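Side-chain contacts in probable sugar ABC transporter, sugar-binding protein (Streptococcus pneumoniae, PDB 2W7Y), which binds the blood group A-trisaccharide and probably delivers such glycans to an ABC transporter for uptake into the bacterium: residues D51-P54 / V55-T58; D336-K339 / V340-E343; S363-A366 / T367-I370. One frame throughout, in Å; residues are numbered along the deposited sequence.

Interaction 1: residues D51-P54 / V55-T58. With FUC (alpha-L-fucopyranose), chain C.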
loop_
_atom_site.group_PDB
_atom_site.type_symbol
_atom_site.label_atom_id
_atom_site.label_comp_id
_atom_site.label_asym_id
_atom_site.label_seq_id
_atom_site.Cartn_x
_atom_site.Cartn_y
_atom_site.Cartn_z
ATOM N N ASP A 51 11.125 -6.440 19.100
ATOM C CA ASP A 51 10.035 -6.517 20.070
ATOM C C ASP A 51 8.805 -5.674 19.706
ATOM O O ASP A 51 7.702 -5.961 20.178
ATOM C CB ASP A 51 10.536 -6.174 21.474
ATOM C CG ASP A 51 11.105 -7.385 22.211
ATOM O OD1 ASP A 51 11.040 -8.518 21.680
ATOM O OD2 ASP A 51 11.612 -7.204 23.339
ATOM N N GLU A 52 8.984 -4.646 18.873
ATOM C CA GLU A 52 7.832 -3.880 18.367
ATOM C C GLU A 52 7.335 -4.376 16.999
ATOM O O GLU A 52 6.129 -4.374 16.743
ATOM C CB GLU A 52 8.070 -2.354 18.405
ATOM C CG GLU A 52 9.185 -1.826 17.510
ATOM C CD GLU A 52 9.683 -0.436 17.898
ATOM O OE1 GLU A 52 8.989 0.296 18.640
ATOM O OE2 GLU A 52 10.789 -0.076 17.453
ATOM N N TRP A 53 8.262 -4.807 16.142
ATOM C CA TRP A 53 7.929 -5.409 14.846
ATOM C C TRP A 53 9.061 -6.329 14.363
ATOM O O TRP A 53 10.036 -5.854 13.775
ATOM C CB TRP A 53 7.613 -4.329 13.795
ATOM C CG TRP A 53 6.831 -4.823 12.598
ATOM C CD1 TRP A 53 5.863 -5.789 12.590
ATOM C CD2 TRP A 53 6.929 -4.346 11.248
ATOM N NE1 TRP A 53 5.364 -5.952 11.320
ATOM C CE2 TRP A 53 5.999 -5.079 10.476
ATOM C CE3 TRP A 53 7.720 -3.379 10.613
ATOM C CZ2 TRP A 53 5.837 -4.876 9.098
ATOM C CZ3 TRP A 53 7.558 -3.175 9.241
ATOM C CH2 TRP A 53 6.620 -3.923 8.501
ATOM N N PRO A 54 8.937 -7.649 14.625
ATOM C CA PRO A 54 9.935 -8.662 14.250
ATOM C C PRO A 54 10.282 -8.681 12.760
ATOM O O PRO A 54 11.382 -9.103 12.394
ATOM C CB PRO A 54 9.263 -9.983 14.644
ATOM C CG PRO A 54 8.304 -9.619 15.699
ATOM C CD PRO A 54 7.797 -8.255 15.338
ATOM N N VAL A 55 9.347 -8.231 11.922
ATOM C CA VAL A 55 9.523 -8.180 10.467
ATOM C C VAL A 55 10.699 -7.285 10.072
ATOM O O VAL A 55 11.458 -7.615 9.157
ATOM C CB VAL A 55 8.220 -7.720 9.751
ATOM C CG1 VAL A 55 8.478 -7.377 8.286
ATOM C CG2 VAL A 55 7.132 -8.789 9.868
ATOM N N ALA A 56 10.849 -6.167 10.778
ATOM C CA ALA A 56 11.926 -5.213 10.515
ATOM C C ALA A 56 13.308 -5.856 10.664
ATOM O O ALA A 56 14.188 -5.648 9.824
ATOM C CB ALA A 56 11.796 -4.005 11.426
ATOM N N LYS A 57 13.476 -6.645 11.725
ATOM C CA LYS A 57 14.716 -7.357 12.012
ATOM C C LYS A 57 15.027 -8.386 10.922
ATOM O O LYS A 57 16.178 -8.515 10.493
ATOM C CB LYS A 57 14.619 -8.042 13.380
ATOM C CG LYS A 57 15.925 -8.111 14.157
ATOM C CD LYS A 57 16.754 -9.318 13.780
ATOM C CE LYS A 57 18.156 -9.217 14.343
ATOM N NZ LYS A 57 18.951 -10.420 14.001
ATOM N N THR A 58 13.998 -9.116 10.487
ATOM C CA THR A 58 14.114 -10.060 9.377
ATOM C C THR A 58 14.626 -9.353 8.119
ATOM O O THR A 58 15.548 -9.844 7.464
ATOM C CB THR A 58 12.765 -10.748 9.078
ATOM O OG1 THR A 58 12.284 -11.403 10.259
ATOM C CG2 THR A 58 12.909 -11.771 7.959
HETATM C C1 FUC C . 5.670 0.643 5.803
HETATM C C2 FUC C . 5.630 1.095 7.264
HETATM C C3 FUC C . 6.609 0.256 8.089
HETATM C C4 FUC C . 8.018 0.384 7.512
HETATM C C5 FUC C . 7.996 0.001 6.028
HETATM C C6 FUC C . 9.341 0.217 5.343
HETATM O O2 FUC C . 4.326 0.945 7.767
HETATM O O3 FUC C . 6.575 0.618 9.452
HETATM O O4 FUC C . 8.496 1.707 7.670
HETATM O O5 FUC C . 7.001 0.715 5.308
HETATM O O HOH W 1 12.651 -11.233 13.402
#
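Val55 lies against one face of the Trp53 indole, and this apolar contact dominates the turn that leads into helix 54-69. Its CB sits 3.8 Å from the centroid of the five-membered ring of Trp53, 20° off the ring normal, a CH-pi contact made over the face. The two methyls divide the ring between them: Val55 CG2 reaches Trp53 NE1 at 3.6 Å, while Val55 CG1 comes to Trp53 CZ2 at 3.7 Å. CG1 gets there because it stands anti to the backbone N (chi1 168°), which spreads the isopropyl group along the indole. Ala56 CB adds a looser contact toward Trp53 CE3.

The hydrogen bonds belong to the first helical turn. Ala56 N donates to Trp53 O at 3.1 Å, from well above the carbonyl plane and at a bent N-H angle of 142°. Thr58 N to Pro54 O (3.2 Å) is straighter and lies in the carbonyl plane. Pro54 O also accepts from a water at 2.7 Å, and that water is hydrogen-bonded to Thr58 OG1 too.

Sugar contact is made by the six-membered part of the indole: Trp53 CZ3 approaches FUC C3 to 3.7 Å, at an oblique angle to the ring. His48, which packs edge-to-face with Trp53, is itself hydrogen-bonded to the fucose. Trp53 thus offers the glycan an apolar surface, with Val55 behind one face and the helix start holding its carbonyl, while Gly45 O, His48 NE2 and Asn263 ND2 are among the hydrogen-bond partners of the fucose.

Interaction 2: residues D336-K339 / V340-E343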
loop_
_atom_site.group_PDB
_atom_site.type_symbol
_atom_site.label_atom_id
_atom_site.label_comp_id
_atom_site.label_asym_id
_atom_site.label_seq_id
_atom_site.Cartn_x
_atom_site.Cartn_y
_atom_site.Cartn_z
ATOM N N ASP A 336 15.002 -17.362 -3.367
ATOM C CA ASP A 336 15.271 -17.662 -1.959
ATOM C C ASP A 336 14.872 -16.540 -0.997
ATOM O O ASP A 336 14.369 -16.805 0.096
ATOM C CB ASP A 336 16.747 -18.037 -1.759
ATOM C CG ASP A 336 17.117 -19.355 -2.427
ATOM O OD1 ASP A 336 16.210 -20.145 -2.768
ATOM O OD2 ASP A 336 18.328 -19.604 -2.612
ATOM N N VAL A 337 15.098 -15.296 -1.406
ATOM C CA VAL A 337 14.725 -14.135 -0.592
ATOM C C VAL A 337 13.204 -13.956 -0.551
ATOM O O VAL A 337 12.639 -13.636 0.499
ATOM C CB VAL A 337 15.440 -12.840 -1.069
ATOM C CG1 VAL A 337 14.898 -11.601 -0.349
ATOM C CG2 VAL A 337 16.948 -12.962 -0.864
ATOM N N GLN A 338 12.551 -14.181 -1.690
ATOM C CA GLN A 338 11.094 -14.065 -1.788
ATOM C C GLN A 338 10.338 -15.106 -0.975
ATOM O O GLN A 338 9.228 -14.842 -0.516
ATOM C CB GLN A 338 10.632 -14.071 -3.246
ATOM C CG GLN A 338 10.001 -12.751 -3.708
ATOM C CD GLN A 338 10.938 -11.581 -3.574
ATOM O OE1 GLN A 338 10.513 -10.442 -3.358
ATOM N NE2 GLN A 338 12.229 -11.856 -3.685
ATOM N N LYS A 339 10.941 -16.279 -0.796
ATOM C CA LYS A 339 10.399 -17.296 0.103
ATOM C C LYS A 339 10.412 -16.786 1.544
ATOM O O LYS A 339 9.479 -17.031 2.305
ATOM C CB LYS A 339 11.186 -18.604 -0.013
ATOM C CG LYS A 339 10.562 -19.770 0.745
ATOM C CD LYS A 339 11.308 -21.062 0.513
ATOM C CE LYS A 339 10.584 -22.222 1.181
ATOM N NZ LYS A 339 11.184 -23.531 0.808
ATOM N N VAL A 340 11.473 -16.068 1.902
ATOM C CA VAL A 340 11.566 -15.402 3.204
ATOM C C VAL A 340 10.547 -14.264 3.290
ATOM O O VAL A 340 9.930 -14.065 4.336
ATOM C CB VAL A 340 13.002 -14.882 3.489
ATOM C CG1 VAL A 340 13.068 -14.164 4.832
ATOM C CG2 VAL A 340 14.006 -16.032 3.451
ATOM N N ILE A 341 10.368 -13.536 2.185
ATOM C CA ILE A 341 9.361 -12.472 2.096
ATOM C C ILE A 341 7.954 -12.996 2.400
ATOM O O ILE A 341 7.183 -12.316 3.059
ATOM C CB ILE A 341 9.387 -11.721 0.718
ATOM C CG1 ILE A 341 10.717 -10.970 0.499
ATOM C CG2 ILE A 341 8.188 -10.781 0.575
ATOM C CD1 ILE A 341 10.994 -9.798 1.452
ATOM N N PHE A 342 7.630 -14.202 1.939
ATOM C CA PHE A 342 6.329 -14.806 2.242
ATOM C C PHE A 342 6.245 -15.460 3.628
ATOM O O PHE A 342 5.281 -15.238 4.355
ATOM C CB PHE A 342 5.902 -15.797 1.147
ATOM C CG PHE A 342 4.543 -16.401 1.376
ATOM C CD1 PHE A 342 3.394 -15.627 1.262
ATOM C CD2 PHE A 342 4.412 -17.742 1.724
ATOM C CE1 PHE A 342 2.140 -16.178 1.488
ATOM C CE2 PHE A 342 3.161 -18.300 1.948
ATOM C CZ PHE A 342 2.024 -17.519 1.833
ATOM N N GLU A 343 7.254 -16.254 3.988
ATOM C CA GLU A 343 7.201 -17.098 5.194
ATOM C C GLU A 343 7.567 -16.397 6.509
ATOM O O GLU A 343 6.914 -16.623 7.528
ATOM C CB GLU A 343 8.070 -18.348 5.019
ATOM C CG GLU A 343 7.583 -19.323 3.955
ATOM C CD GLU A 343 8.337 -20.641 3.975
ATOM O OE1 GLU A 343 7.710 -21.687 3.702
ATOM O OE2 GLU A 343 9.555 -20.642 4.266
#
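Ile341 N donates to Val337 O at 2.8 Å, the shortest of the hydrogen bonds between 336-339 and 340-343, and it lies in the plane of the carbonyl. The next two bonds are similar in length but tilted from their carbonyl planes: Phe342 N to Gln338 O at 3.0 Å, and Glu343 N to Lys339 O at 2.9 Å. One step earlier the spacing stretches, and Val340 N reaches Asp336 O only weakly, at 3.5 Å.

Lys339 and Glu343, one turn apart, run side by side and point the same way. The lysine is extended throughout, with CG anti to the backbone N (chi1 -172°), a shape that carries its methylenes past the carboxylate. Lys339 CE comes to 3.6 Å from Glu343 OE2, yet the ammonium overshoots: Lys339 NZ stays 4.8 Å from Glu343 OE2. Any attraction between the charges is therefore through space, without a direct salt bridge. Glu343 CB and CG meanwhile pack over Lys339 O.

On the buried side, Gln338 and Ile341 also lie alongside each other, with Gln338 OE1 3.9 Å from Ile341 CG1. The bend at chi2 of Gln338 (59°) folds the amide back toward the helix start, where NE2 donates to the carbonyls of Met332 and Ser334. This buried amide N is thus satisfied by two backbone oxygens. Val337 CG1 touches Ile341 CG1 more loosely, at 4.3 Å.

Val337, Val340 and Ile341 face helix 54-69, while Phe342 packs on residues of helices 356-361 and 366-379. The arrangement is that of an amphipathic alpha-helix, its i to i+4 bonds along the backbone, an apolar side against neighbouring helices, and Lys339 on an exposed side.

Interaction 3: residues S363-A366 / T367-I370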
loop_
_atom_site.group_PDB
_atom_site.type_symbol
_atom_site.label_atom_id
_atom_site.label_comp_id
_atom_site.label_asym_id
_atom_site.label_seq_id
_atom_site.Cartn_x
_atom_site.Cartn_y
_atom_site.Cartn_z
ATOM N N SER A 363 2.007 -25.090 5.467
ATOM C CA SER A 363 2.429 -24.370 6.671
ATOM C C SER A 363 1.547 -24.673 7.880
ATOM O O SER A 363 0.337 -24.875 7.743
ATOM C CB SER A 363 2.462 -22.861 6.419
ATOM O OG SER A 363 2.875 -22.157 7.578
ATOM N N SER A 364 2.169 -24.703 9.057
ATOM C CA SER A 364 1.453 -24.852 10.325
ATOM C C SER A 364 1.263 -23.495 11.016
ATOM O O SER A 364 0.648 -23.410 12.082
ATOM C CB SER A 364 2.190 -25.828 11.252
ATOM O OG SER A 364 3.489 -25.353 11.564
ATOM N N GLU A 365 1.786 -22.442 10.388
ATOM C CA GLU A 365 1.752 -21.096 10.944
ATOM C C GLU A 365 0.412 -20.410 10.696
ATOM O O GLU A 365 -0.099 -20.406 9.572
ATOM C CB GLU A 365 2.887 -20.246 10.364
ATOM C CG GLU A 365 4.285 -20.652 10.823
ATOM C CD GLU A 365 4.562 -20.304 12.277
ATOM O OE1 GLU A 365 5.328 -21.050 12.920
ATOM O OE2 GLU A 365 4.023 -19.291 12.775
ATOM N N ALA A 366 -0.145 -19.829 11.756
ATOM C CA ALA A 366 -1.415 -19.111 11.679
ATOM C C ALA A 366 -1.291 -17.880 10.788
ATOM O O ALA A 366 -2.210 -17.561 10.038
ATOM C CB ALA A 366 -1.894 -18.721 13.073
ATOM N N THR A 367 -0.145 -17.207 10.876
ATOM C CA THR A 367 0.162 -16.035 10.057
ATOM C C THR A 367 0.114 -16.352 8.561
ATOM O O THR A 367 -0.526 -15.636 7.787
ATOM C CB THR A 367 1.536 -15.433 10.441
ATOM O OG1 THR A 367 1.448 -14.856 11.751
ATOM C CG2 THR A 367 1.971 -14.358 9.443
ATOM N N THR A 368 0.790 -17.428 8.172
ATOM C CA THR A 368 0.853 -17.873 6.781
ATOM C C THR A 368 -0.519 -18.337 6.263
ATOM O O THR A 368 -0.822 -18.176 5.082
ATOM C CB THR A 368 1.928 -18.981 6.616
ATOM O OG1 THR A 368 3.149 -18.550 7.233
ATOM C CG2 THR A 368 2.193 -19.290 5.149
ATOM N N LYS A 369 -1.345 -18.884 7.155
ATOM C CA LYS A 369 -2.709 -19.314 6.821
ATOM C C LYS A 369 -3.632 -18.170 6.389
ATOM O O LYS A 369 -4.182 -18.214 5.292
ATOM C CB LYS A 369 -3.347 -20.095 7.979
ATOM C CG LYS A 369 -2.948 -21.565 8.042
ATOM C CD LYS A 369 -3.465 -22.236 9.319
ATOM C CE LYS A 369 -4.967 -22.512 9.259
ATOM N NZ LYS A 369 -5.470 -23.040 10.555
ATOM N N ILE A 370 -3.811 -17.157 7.243
ATOM C CA ILE A 370 -4.680 -16.024 6.881
ATOM C C ILE A 370 -4.040 -15.111 5.843
ATOM O O ILE A 370 -4.746 -14.400 5.141
ATOM C CB ILE A 370 -5.253 -15.189 8.099
ATOM C CG1 ILE A 370 -4.270 -14.118 8.610
ATOM C CG2 ILE A 370 -5.848 -16.082 9.183
ATOM C CD1 ILE A 370 -3.084 -14.616 9.370
#
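An ST turn leads into helix 366-379, with Glu365 at the N-cap position. Ser363 OG accepts from Glu365 N at 3.0 Å, a fairly straight bond (159° at the hydrogen) that folds the chain just before the helix begins. The CB of Ser363 points toward the helix, and chi1 of -180° turns OG opposite the backbone N, against Thr368. There Ser363 OG packs on Thr368 CB at 3.5 Å, and Ser363 CB touches Thr368 CG2 at 3.8 Å. Thr368 OG1 lies 3.6 Å from Glu365 CB and equally near Ser363 OG, and this buried threonine fits against both residues.

Two backbone bonds start the helix. Lys369 N donates to Glu365 O at 3.1 Å, and Ile370 N to Ala366 O at 3.2 Å, the second nearly straight at 170°. Both donors are slightly tilted from the carbonyl planes. The Lys369 chain begins over the same acceptor as its amide, its CG 3.4 Å from Glu365 O, before the rest of the chain runs off from the turn.

Thr367 OG1 is hydrogen-bonded to Ser288 OG, and the carbonyl of Thr368 receives a weak hydrogen bond from Ser360. At this helix start the Ser363 hydroxyl thus takes up the amide of the N-cap residue, while the Glu365 carbonyl accepts an i+4 bond from Lys369 and Thr368 meets Ser363 and Glu365 by van der Waals packing.

In the fold
The three contacts come in series along the chain, and each is local: interactions 1 and 3 span a loop and the start of helices 54-69 and 366-379, and interaction 2 lies within helix 335-343. Interaction 2 bridges the others, its centre about 15 Å from interaction 1 and about 14 Å from interaction 3. Val340 CG1 meets Thr58 CG2 at 3.9 Å, and Phe342 CE2 meets Thr368 CG2 at 3.5 Å. Interactions 1 and 3 do not touch: nearest atoms about 8 Å apart, centres about 18 Å. Helix 54-69 thus packs in a group with helices from much later in the chain, near the glycan; of the three, interaction 1 alone holds a pocket residue, Trp53.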